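Local coordinates for sterol regulatory element-binding protein cleavage-activating protein (Schizosaccharomyces pombe, PDB 4YHC) that serves as an escort protein needed for processing of the transcription factor precursor sre1 at low sterol and low oxygen, represented here by its WD40 domain, at residues A[434-448]-A[452-466]. The protein carries 9 engineered substitutions. Residues are numbered along the deposited sequence; the frame is centred on the assembly and turned at random.
Sequences IIADPGPSLAVSDRC and VLGNYVALVGYGSEI. With CIT (citric acid), chain C.
Ile434 leans its CD1 on CB of Leu453 and its CG1 on the Tyr456 ring. CD1 of Leu453 then reaches CB of Pro438, at 3.8 Å. Pro440, which follows a cis peptide bond, lays CD against CB of Val452. At the other end of the contact, CD1 of Ile466 meets CB of Cys448 and presses closely on CG1 of Val444 (3.4 Å). Strands 441-445, 448-453 and 456-462 are antiparallel neighbours, and strand 20-24 from near the N-terminus completes this four-stranded sheet. Such closure of a blade by both chain ends is characteristic of WD40 propellers. Gly439 N donates to Val452 O (2.8 Å), and Val452 N answers to Pro440 O along a nearly straight line. A water takes the N-H of Gly454 and lies 2.7 Å from Asp437 O and 2.9 Å from Gly439 O. Beside the Cys448-Gly461 bridge, Tyr462 N bonds to Arg447 O. The Arg447 chain bends at chi3 (-146°), and its NH1 reaches Gly463 O at 2.6 Å, 20° out of the guanidinium plane. Citrate, probably from the crystallisation liquor, sets O7 over one guanidinium face. Its O1 accepts from Ser464 OG (2.7 Å), and its O2 from Glu465 N.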
loop_
_atom_site.group_PDB
_atom_site.type_symbol
_atom_site.label_atom_id
_atom_site.label_comp_id
_atom_site.label_asym_id
_atom_site.label_seq_id
_atom_site.Cartn_x
_atom_site.Cartn_y
_atom_site.Cartn_z
ATOM N N ILE A 434 0.887 11.841 -23.537
ATOM C CA ILE A 434 1.611 11.690 -22.282
ATOM C C ILE A 434 2.960 12.359 -22.362
ATOM O O ILE A 434 3.786 11.962 -23.123
ATOM C CB ILE A 434 1.760 10.211 -21.909
ATOM C CG1 ILE A 434 0.361 9.631 -21.651
ATOM C CG2 ILE A 434 2.562 10.052 -20.620
ATOM C CD1 ILE A 434 0.271 8.139 -21.883
ATOM N N ILE A 435 3.217 13.364 -21.534
ATOM C CA ILE A 435 4.590 13.966 -21.543
ATOM C C ILE A 435 5.412 13.672 -20.263
ATOM O O ILE A 435 6.612 13.905 -20.216
ATOM C CB ILE A 435 4.600 15.464 -21.938
ATOM C CG1 ILE A 435 3.520 16.254 -21.194
ATOM C CG2 ILE A 435 4.426 15.580 -23.455
ATOM C CD1 ILE A 435 2.091 16.027 -21.668
ATOM N N ALA A 436 4.797 13.038 -19.282
ATOM C CA ALA A 436 5.472 12.760 -18.040
ATOM C C ALA A 436 6.254 11.443 -18.077
ATOM O O ALA A 436 5.984 10.524 -18.862
ATOM C CB ALA A 436 4.462 12.754 -16.898
ATOM N N ASP A 437 7.230 11.340 -17.202
ATOM C CA ASP A 437 7.810 10.056 -16.873
ATOM C C ASP A 437 6.748 9.306 -16.021
ATOM O O ASP A 437 5.993 9.926 -15.336
ATOM C CB ASP A 437 9.093 10.282 -16.095
ATOM C CG ASP A 437 10.233 10.778 -16.980
ATOM O OD1 ASP A 437 10.121 10.748 -18.245
ATOM O OD2 ASP A 437 11.259 11.150 -16.399
ATOM N N PRO A 438 6.738 7.981 -16.056
ATOM C CA PRO A 438 5.739 7.179 -15.333
ATOM C C PRO A 438 5.914 7.249 -13.849
ATOM O O PRO A 438 6.993 7.486 -13.408
ATOM C CB PRO A 438 5.994 5.776 -15.837
ATOM C CG PRO A 438 7.351 5.775 -16.399
ATOM C CD PRO A 438 7.653 7.141 -16.833
ATOM N N GLY A 439 4.839 7.100 -13.099
ATOM C CA GLY A 439 4.913 7.111 -11.656
ATOM C C GLY A 439 4.057 8.224 -11.126
ATOM O O GLY A 439 3.843 9.195 -11.799
ATOM N N PRO A 440 3.544 8.101 -9.916
ATOM C CA PRO A 440 3.792 7.083 -8.959
ATOM C C PRO A 440 2.990 5.794 -9.273
ATOM O O PRO A 440 2.316 5.695 -10.306
ATOM C CB PRO A 440 3.390 7.793 -7.634
ATOM C CG PRO A 440 2.175 8.561 -8.046
ATOM C CD PRO A 440 2.644 9.142 -9.379
ATOM N N SER A 441 3.100 4.788 -8.421
ATOM C CA SER A 441 2.483 3.527 -8.755
ATOM C C SER A 441 2.039 2.814 -7.533
ATOM O O SER A 441 2.549 3.096 -6.473
ATOM C CB SER A 441 3.417 2.696 -9.652
ATOM O OG SER A 441 4.606 2.421 -8.945
ATOM N N LEU A 442 1.016 1.969 -7.652
ATOM C CA LEU A 442 0.424 1.281 -6.493
ATOM C C LEU A 442 -0.179 -0.084 -6.881
ATOM O O LEU A 442 -0.797 -0.229 -7.955
ATOM C CB LEU A 442 -0.640 2.196 -5.925
ATOM C CG LEU A 442 -1.138 1.996 -4.537
ATOM C CD1 LEU A 442 -0.073 2.243 -3.488
ATOM C CD2 LEU A 442 -2.327 2.923 -4.351
ATOM N N ALA A 443 -0.009 -1.073 -6.023
ATOM C CA ALA A 443 -0.636 -2.346 -6.242
ATOM C C ALA A 443 -2.138 -2.187 -6.088
ATOM O O ALA A 443 -2.584 -1.510 -5.144
ATOM C CB ALA A 443 -0.136 -3.383 -5.240
ATOM N N VAL A 444 -2.888 -2.877 -6.946
ATOM C CA VAL A 444 -4.305 -2.887 -6.872
ATOM C C VAL A 444 -4.939 -4.244 -6.616
ATOM O O VAL A 444 -6.128 -4.341 -6.386
ATOM C CB VAL A 444 -4.721 -2.107 -8.140
ATOM C CG1 VAL A 444 -5.219 -2.905 -9.309
ATOM C CG2 VAL A 444 -5.292 -0.792 -7.797
ATOM N N SER A 445 -4.134 -5.292 -6.623
ATOM C CA SER A 445 -4.542 -6.608 -6.282
ATOM C C SER A 445 -3.257 -7.472 -6.269
ATOM O O SER A 445 -2.169 -6.972 -6.588
ATOM C CB SER A 445 -5.550 -7.191 -7.314
ATOM O OG SER A 445 -4.950 -7.761 -8.498
ATOM N N ASP A 446 -3.419 -8.742 -5.908
ATOM C CA ASP A 446 -2.354 -9.728 -5.976
ATOM C C ASP A 446 -1.777 -9.964 -7.419
ATOM O O ASP A 446 -0.719 -10.580 -7.573
ATOM C CB ASP A 446 -2.848 -11.019 -5.406
ATOM C CG ASP A 446 -3.050 -10.981 -3.891
ATOM O OD1 ASP A 446 -2.576 -10.050 -3.202
ATOM O OD2 ASP A 446 -3.660 -11.962 -3.370
ATOM N N ARG A 447 -2.475 -9.521 -8.448
ATOM C CA ARG A 447 -1.987 -9.663 -9.805
ATOM C C ARG A 447 -2.089 -8.405 -10.651
ATOM O O ARG A 447 -2.062 -8.464 -11.886
ATOM C CB ARG A 447 -2.771 -10.760 -10.532
ATOM C CG ARG A 447 -2.584 -12.178 -9.978
ATOM C CD ARG A 447 -3.442 -13.162 -10.836
ATOM N NE ARG A 447 -3.974 -14.255 -10.049
ATOM C CZ ARG A 447 -5.152 -14.850 -10.208
ATOM N NH1 ARG A 447 -6.054 -14.476 -11.127
ATOM N NH2 ARG A 447 -5.439 -15.852 -9.397
ATOM N N CYS A 448 -2.295 -7.267 -10.037
ATOM C CA CYS A 448 -2.533 -6.058 -10.814
ATOM C C CYS A 448 -2.041 -4.818 -10.088
ATOM O O CYS A 448 -2.059 -4.741 -8.844
ATOM C CB CYS A 448 -4.010 -5.903 -11.170
ATOM S SG CYS A 448 -4.287 -4.764 -12.521
ATOM N N VAL A 452 0.739 5.519 -12.875
ATOM C CA VAL A 452 0.365 6.841 -13.390
ATOM C C VAL A 452 1.225 7.190 -14.608
ATOM O O VAL A 452 2.453 7.013 -14.616
ATOM C CB VAL A 452 0.499 7.925 -12.307
ATOM C CG1 VAL A 452 0.374 9.348 -12.865
ATOM C CG2 VAL A 452 -0.586 7.735 -11.242
ATOM N N LEU A 453 0.568 7.707 -15.624
ATOM C CA LEU A 453 1.233 8.187 -16.851
ATOM C C LEU A 453 0.788 9.609 -17.060
ATOM O O LEU A 453 -0.224 9.853 -17.735
ATOM C CB LEU A 453 0.762 7.328 -18.021
ATOM C CG LEU A 453 1.566 6.086 -18.370
ATOM C CD1 LEU A 453 2.555 5.563 -17.361
ATOM C CD2 LEU A 453 0.676 4.960 -18.927
ATOM N N GLY A 454 1.446 10.560 -16.386
ATOM C CA GLY A 454 0.928 11.941 -16.434
ATOM C C GLY A 454 -0.433 12.182 -15.827
ATOM O O GLY A 454 -0.603 12.103 -14.610
ATOM N N ASN A 455 -1.429 12.455 -16.656
ATOM C CA ASN A 455 -2.763 12.633 -16.143
ATOM C C ASN A 455 -3.654 11.439 -16.368
ATOM O O ASN A 455 -4.821 11.525 -16.138
ATOM C CB ASN A 455 -3.395 13.892 -16.714
ATOM C CG ASN A 455 -3.360 13.925 -18.197
ATOM O OD1 ASN A 455 -2.359 13.545 -18.803
ATOM N ND2 ASN A 455 -4.473 14.299 -18.805
ATOM N N TYR A 456 -3.076 10.314 -16.782
ATOM C CA TYR A 456 -3.805 9.079 -16.977
ATOM C C TYR A 456 -3.306 8.051 -15.988
ATOM O O TYR A 456 -2.226 8.210 -15.445
ATOM C CB TYR A 456 -3.537 8.542 -18.376
ATOM C CG TYR A 456 -4.026 9.504 -19.458
ATOM C CD1 TYR A 456 -3.180 10.503 -19.955
ATOM C CD2 TYR A 456 -5.326 9.410 -19.991
ATOM C CE1 TYR A 456 -3.615 11.412 -20.938
ATOM C CE2 TYR A 456 -5.757 10.303 -21.018
ATOM C CZ TYR A 456 -4.891 11.317 -21.470
ATOM O OH TYR A 456 -5.211 12.255 -22.459
ATOM N N VAL A 457 -4.069 6.980 -15.829
ATOM C CA VAL A 457 -3.579 5.792 -15.189
ATOM C C VAL A 457 -3.734 4.516 -16.040
ATOM O O VAL A 457 -4.771 4.307 -16.645
ATOM C CB VAL A 457 -3.975 5.650 -13.669
ATOM C CG1 VAL A 457 -4.911 6.727 -13.117
ATOM C CG2 VAL A 457 -4.210 4.237 -13.212
ATOM N N ALA A 458 -2.680 3.717 -16.019
ATOM C CA ALA A 458 -2.660 2.430 -16.665
ATOM C C ALA A 458 -2.726 1.392 -15.598
ATOM O O ALA A 458 -1.963 1.465 -14.642
ATOM C CB ALA A 458 -1.355 2.187 -17.424
ATOM N N LEU A 459 -3.538 0.394 -15.860
ATOM C CA LEU A 459 -3.586 -0.843 -15.115
ATOM C C LEU A 459 -2.823 -1.887 -15.896
ATOM O O LEU A 459 -3.045 -2.066 -17.130
ATOM C CB LEU A 459 -5.043 -1.251 -14.963
ATOM C CG LEU A 459 -5.867 -0.836 -13.749
ATOM C CD1 LEU A 459 -5.387 0.340 -12.957
ATOM C CD2 LEU A 459 -7.367 -0.742 -14.065
ATOM N N VAL A 460 -1.953 -2.588 -15.186
ATOM C CA VAL A 460 -1.082 -3.629 -15.745
ATOM C C VAL A 460 -1.143 -4.809 -14.834
ATOM O O VAL A 460 -0.914 -4.682 -13.610
ATOM C CB VAL A 460 0.390 -3.149 -15.802
ATOM C CG1 VAL A 460 1.321 -4.162 -16.463
ATOM C CG2 VAL A 460 0.486 -1.813 -16.579
ATOM N N GLY A 461 -1.454 -5.963 -15.407
ATOM C CA GLY A 461 -1.639 -7.182 -14.631
ATOM C C GLY A 461 -1.406 -8.486 -15.350
ATOM O O GLY A 461 -1.233 -8.515 -16.565
ATOM N N TYR A 462 -1.393 -9.538 -14.581
ATOM C CA TYR A 462 -1.204 -10.900 -15.076
ATOM C C TYR A 462 -2.293 -11.847 -14.613
ATOM O O TYR A 462 -2.470 -12.148 -13.412
ATOM C CB TYR A 462 0.147 -11.491 -14.704
ATOM C CG TYR A 462 0.425 -12.734 -15.406
ATOM C CD1 TYR A 462 0.732 -12.705 -16.782
ATOM C CD2 TYR A 462 0.428 -13.965 -14.746
ATOM C CE1 TYR A 462 0.945 -13.844 -17.484
ATOM C CE2 TYR A 462 0.663 -15.134 -15.465
ATOM C CZ TYR A 462 0.920 -15.046 -16.820
ATOM O OH TYR A 462 1.178 -16.159 -17.559
ATOM N N GLY A 463 -3.037 -12.328 -15.573
ATOM C CA GLY A 463 -4.154 -13.177 -15.264
ATOM C C GLY A 463 -5.166 -12.579 -14.290
ATOM O O GLY A 463 -5.709 -13.292 -13.428
ATOM N N SER A 464 -5.363 -11.280 -14.377
ATOM C CA SER A 464 -6.139 -10.543 -13.358
ATOM C C SER A 464 -7.622 -10.499 -13.715
ATOM O O SER A 464 -7.970 -10.205 -14.837
ATOM C CB SER A 464 -5.618 -9.118 -13.225
ATOM O OG SER A 464 -6.411 -8.369 -12.334
ATOM N N GLU A 465 -8.482 -10.700 -12.723
ATOM C CA GLU A 465 -9.946 -10.571 -12.940
ATOM C C GLU A 465 -10.384 -9.121 -13.117
ATOM O O GLU A 465 -11.547 -8.847 -13.419
ATOM C CB GLU A 465 -10.691 -11.050 -11.727
ATOM C CG GLU A 465 -10.487 -12.504 -11.447
ATOM C CD GLU A 465 -11.102 -12.937 -10.113
ATOM O OE1 GLU A 465 -11.841 -12.152 -9.475
ATOM O OE2 GLU A 465 -10.838 -14.092 -9.714
ATOM N N ILE A 466 -9.478 -8.180 -12.860
ATOM C CA ILE A 466 -9.769 -6.809 -13.095
ATOM C C ILE A 466 -10.059 -6.568 -14.589
ATOM O O ILE A 466 -10.818 -5.673 -14.931
ATOM C CB ILE A 466 -8.639 -5.907 -12.575
ATOM C CG1 ILE A 466 -8.688 -5.898 -11.039
ATOM C CG2 ILE A 466 -8.727 -4.491 -13.129
ATOM C CD1 ILE A 466 -7.575 -5.142 -10.385
HETATM C C1 CIT C . -6.620 -10.530 -9.529
HETATM O O1 CIT C . -6.279 -9.331 -9.862
HETATM O O2 CIT C . -7.301 -11.305 -10.254
HETATM C C2 CIT C . -6.153 -11.120 -8.202
HETATM C C3 CIT C . -7.235 -11.934 -7.475
HETATM O O7 CIT C . -7.674 -12.990 -8.327
HETATM C C4 CIT C . -6.616 -12.484 -6.210
HETATM C C5 CIT C . -7.519 -13.368 -5.401
HETATM O O3 CIT C . -6.971 -14.100 -4.571
HETATM O O4 CIT C . -8.738 -13.394 -5.579
HETATM C C6 CIT C . -8.371 -11.014 -7.067
HETATM O O5 CIT C . -8.143 -10.099 -6.229
HETATM O O6 CIT C . -9.502 -11.163 -7.595
HETATM O O HOH W 1 3.447 10.314 -14.445
#